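Local coordinates for TPR repeat-containing protein YrrB (Bacillus subtilis, PDB 2Q7F), which probably mediates complex formation among RNA sulfuration components, RNA processing components and aminoacyl-tRNA synthetases, using tetratricopeptide repeats as a protein-binding scaffold, at residues Val100-Val103 with Glu109-Asp112. Numbering follows the deposited sequence.
Sequences VYVV and EAKD
Tyr101 and Val102 pack against Glu109 and Ala110 in an apolar helix-helix contact inside the third tetratricopeptide repeat, where helix 91-103 turns back through a short connection into helix 107-120. The two helices form the helical hairpin of a TPR unit, and this contact lies close to the turn. Ala110 lets the backbones come near each other: its CA lies 5.2 Å from that of Tyr101, and its methyl touches two successive residues of the first helix. CB of Ala110 meets CB of Tyr101 at 3.9 Å and, from a different direction, CG2 of Val102 at 3.8 Å. Val102 also reaches Met130 and Val134 of helix 125-137, the first helix of the next repeat.

The ring of Tyr101 makes the second part of the contact. With CG turned anti to its own carbonyl carbon (chi1 -82°), the ring extends beside the second helix and offers one face to Glu109. The same side chain touches Leu77 of the preceding helical pair, Met106 in the turn and Met113 one turn beyond Glu109, so it sits where two repeats and the hairpin bend come together. Glu109 uses its aliphatic part here. Its chain bends at chi2 (61°), leading the carboxylate away from the ring of Tyr101, and no hydrogen bond links the two segments. CB of Glu109 makes a CH-pi contact over one face of the Tyr101 ring, 3.8 Å from the centroid and 21° off the normal; it is displaced toward the rim and comes closest to CD1 of Tyr101, at 3.6 Å.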
ATOM      1  N   VAL A 100       4.692  -4.439 -10.847  1.00 49.49           N
ATOM      2  CA  VAL A 100       4.386  -5.624 -11.641  1.00 49.89           C
ATOM      3  C   VAL A 100       4.215  -6.821 -10.706  1.00 50.15           C
ATOM      4  O   VAL A 100       3.274  -7.596 -10.834  1.00 49.83           O
ATOM      5  CB  VAL A 100       5.485  -5.899 -12.704  1.00 50.02           C
ATOM      6  CG1 VAL A 100       5.243  -7.231 -13.434  1.00 49.04           C
ATOM      7  CG2 VAL A 100       5.549  -4.746 -13.703  1.00 49.10           C
ATOM      8  N   TYR A 101       5.130  -6.932  -9.750  1.00 50.66           N
ATOM      9  CA  TYR A 101       5.094  -7.984  -8.762  1.00 51.10           C
ATOM     10  C   TYR A 101       3.832  -7.900  -7.916  1.00 51.19           C
ATOM     11  O   TYR A 101       3.277  -8.929  -7.519  1.00 51.18           O
ATOM     12  CB  TYR A 101       6.354  -7.948  -7.897  1.00 51.25           C
ATOM     13  CG  TYR A 101       7.525  -8.639  -8.545  1.00 52.06           C
ATOM     14  CD1 TYR A 101       7.519 -10.022  -8.747  1.00 53.50           C
ATOM     15  CD2 TYR A 101       8.645  -7.923  -8.954  1.00 53.15           C
ATOM     16  CE1 TYR A 101       8.602 -10.672  -9.348  1.00 53.89           C
ATOM     17  CE2 TYR A 101       9.739  -8.567  -9.565  1.00 53.38           C
ATOM     18  CZ  TYR A 101       9.707  -9.938  -9.760  1.00 53.16           C
ATOM     19  OH  TYR A 101      10.775 -10.582 -10.359  1.00 53.01           O
ATOM     20  N   VAL A 102       3.378  -6.676  -7.660  1.00 51.45           N
ATOM     21  CA  VAL A 102       2.154  -6.462  -6.889  1.00 51.60           C
ATOM     22  C   VAL A 102       0.961  -6.994  -7.678  1.00 51.88           C
ATOM     23  O   VAL A 102       0.150  -7.756  -7.150  1.00 51.83           O
ATOM     24  CB  VAL A 102       1.965  -4.971  -6.492  1.00 51.36           C
ATOM     25  CG1 VAL A 102       0.539  -4.681  -6.113  1.00 50.73           C
ATOM     26  CG2 VAL A 102       2.875  -4.622  -5.336  1.00 51.34           C
ATOM     27  N   VAL A 103       0.881  -6.614  -8.950  1.00 52.07           N
ATOM     28  CA  VAL A 103      -0.233  -7.023  -9.792  1.00 52.48           C
ATOM     29  C   VAL A 103      -0.299  -8.547  -9.846  1.00 52.96           C
ATOM     30  O   VAL A 103      -1.371  -9.128  -9.838  1.00 53.25           O
ATOM     31  CB  VAL A 103      -0.151  -6.393 -11.202  1.00 52.23           C
ATOM     32  CG1 VAL A 103      -1.252  -6.931 -12.112  1.00 51.78           C
ATOM     33  CG2 VAL A 103      -0.257  -4.895 -11.095  1.00 51.40           C
ATOM     34  N   GLU A 109       8.545 -10.577  -3.322  1.00 55.54           N
ATOM     35  CA  GLU A 109       9.387 -10.012  -4.364  1.00 55.37           C
ATOM     36  C   GLU A 109       9.072  -8.529  -4.558  1.00 54.50           C
ATOM     37  O   GLU A 109       9.955  -7.740  -4.924  1.00 54.23           O
ATOM     38  CB  GLU A 109       9.191 -10.792  -5.672  1.00 56.16           C
ATOM     39  CG  GLU A 109       9.431 -12.324  -5.578  1.00 58.29           C
ATOM     40  CD  GLU A 109       8.492 -13.057  -4.606  1.00 61.58           C
ATOM     41  OE1 GLU A 109       8.934 -14.043  -3.972  1.00 63.43           O
ATOM     42  OE2 GLU A 109       7.315 -12.656  -4.468  1.00 63.17           O
ATOM     43  N   ALA A 110       7.817  -8.151  -4.304  1.00 53.44           N
ATOM     44  CA  ALA A 110       7.421  -6.735  -4.290  1.00 52.65           C
ATOM     45  C   ALA A 110       8.039  -5.968  -3.108  1.00 52.41           C
ATOM     46  O   ALA A 110       8.420  -4.804  -3.244  1.00 52.00           O
ATOM     47  CB  ALA A 110       5.915  -6.596  -4.300  1.00 52.16           C
ATOM     48  N   LYS A 111       8.148  -6.629  -1.955  1.00 52.03           N
ATOM     49  CA  LYS A 111       8.837  -6.039  -0.809  1.00 51.80           C
ATOM     50  C   LYS A 111      10.304  -5.801  -1.151  1.00 51.21           C
ATOM     51  O   LYS A 111      10.864  -4.735  -0.895  1.00 51.23           O
ATOM     52  CB  LYS A 111       8.739  -6.947   0.424  1.00 51.97           C
ATOM     53  CG  LYS A 111       9.591  -6.460   1.589  1.00 52.67           C
ATOM     54  CD  LYS A 111       9.967  -7.572   2.549  1.00 55.25           C
ATOM     55  CE  LYS A 111      11.073  -7.111   3.489  1.00 55.64           C
ATOM     56  NZ  LYS A 111      11.116  -7.972   4.696  1.00 57.36           N
ATOM     57  N   ASP A 112      10.916  -6.817  -1.735  1.00 50.67           N
ATOM     58  CA  ASP A 112      12.302  -6.753  -2.138  1.00 50.20           C
ATOM     59  C   ASP A 112      12.515  -5.549  -3.076  1.00 49.33           C
ATOM     60  O   ASP A 112      13.394  -4.722  -2.828  1.00 49.18           O
ATOM     61  CB  ASP A 112      12.688  -8.088  -2.777  1.00 50.56           C
ATOM     62  CG  ASP A 112      14.174  -8.243  -2.963  1.00 52.99           C
ATOM     63  OD1 ASP A 112      14.724  -7.649  -3.919  1.00 55.81           O
ATOM     64  OD2 ASP A 112      14.796  -8.982  -2.170  1.00 55.62           O
TER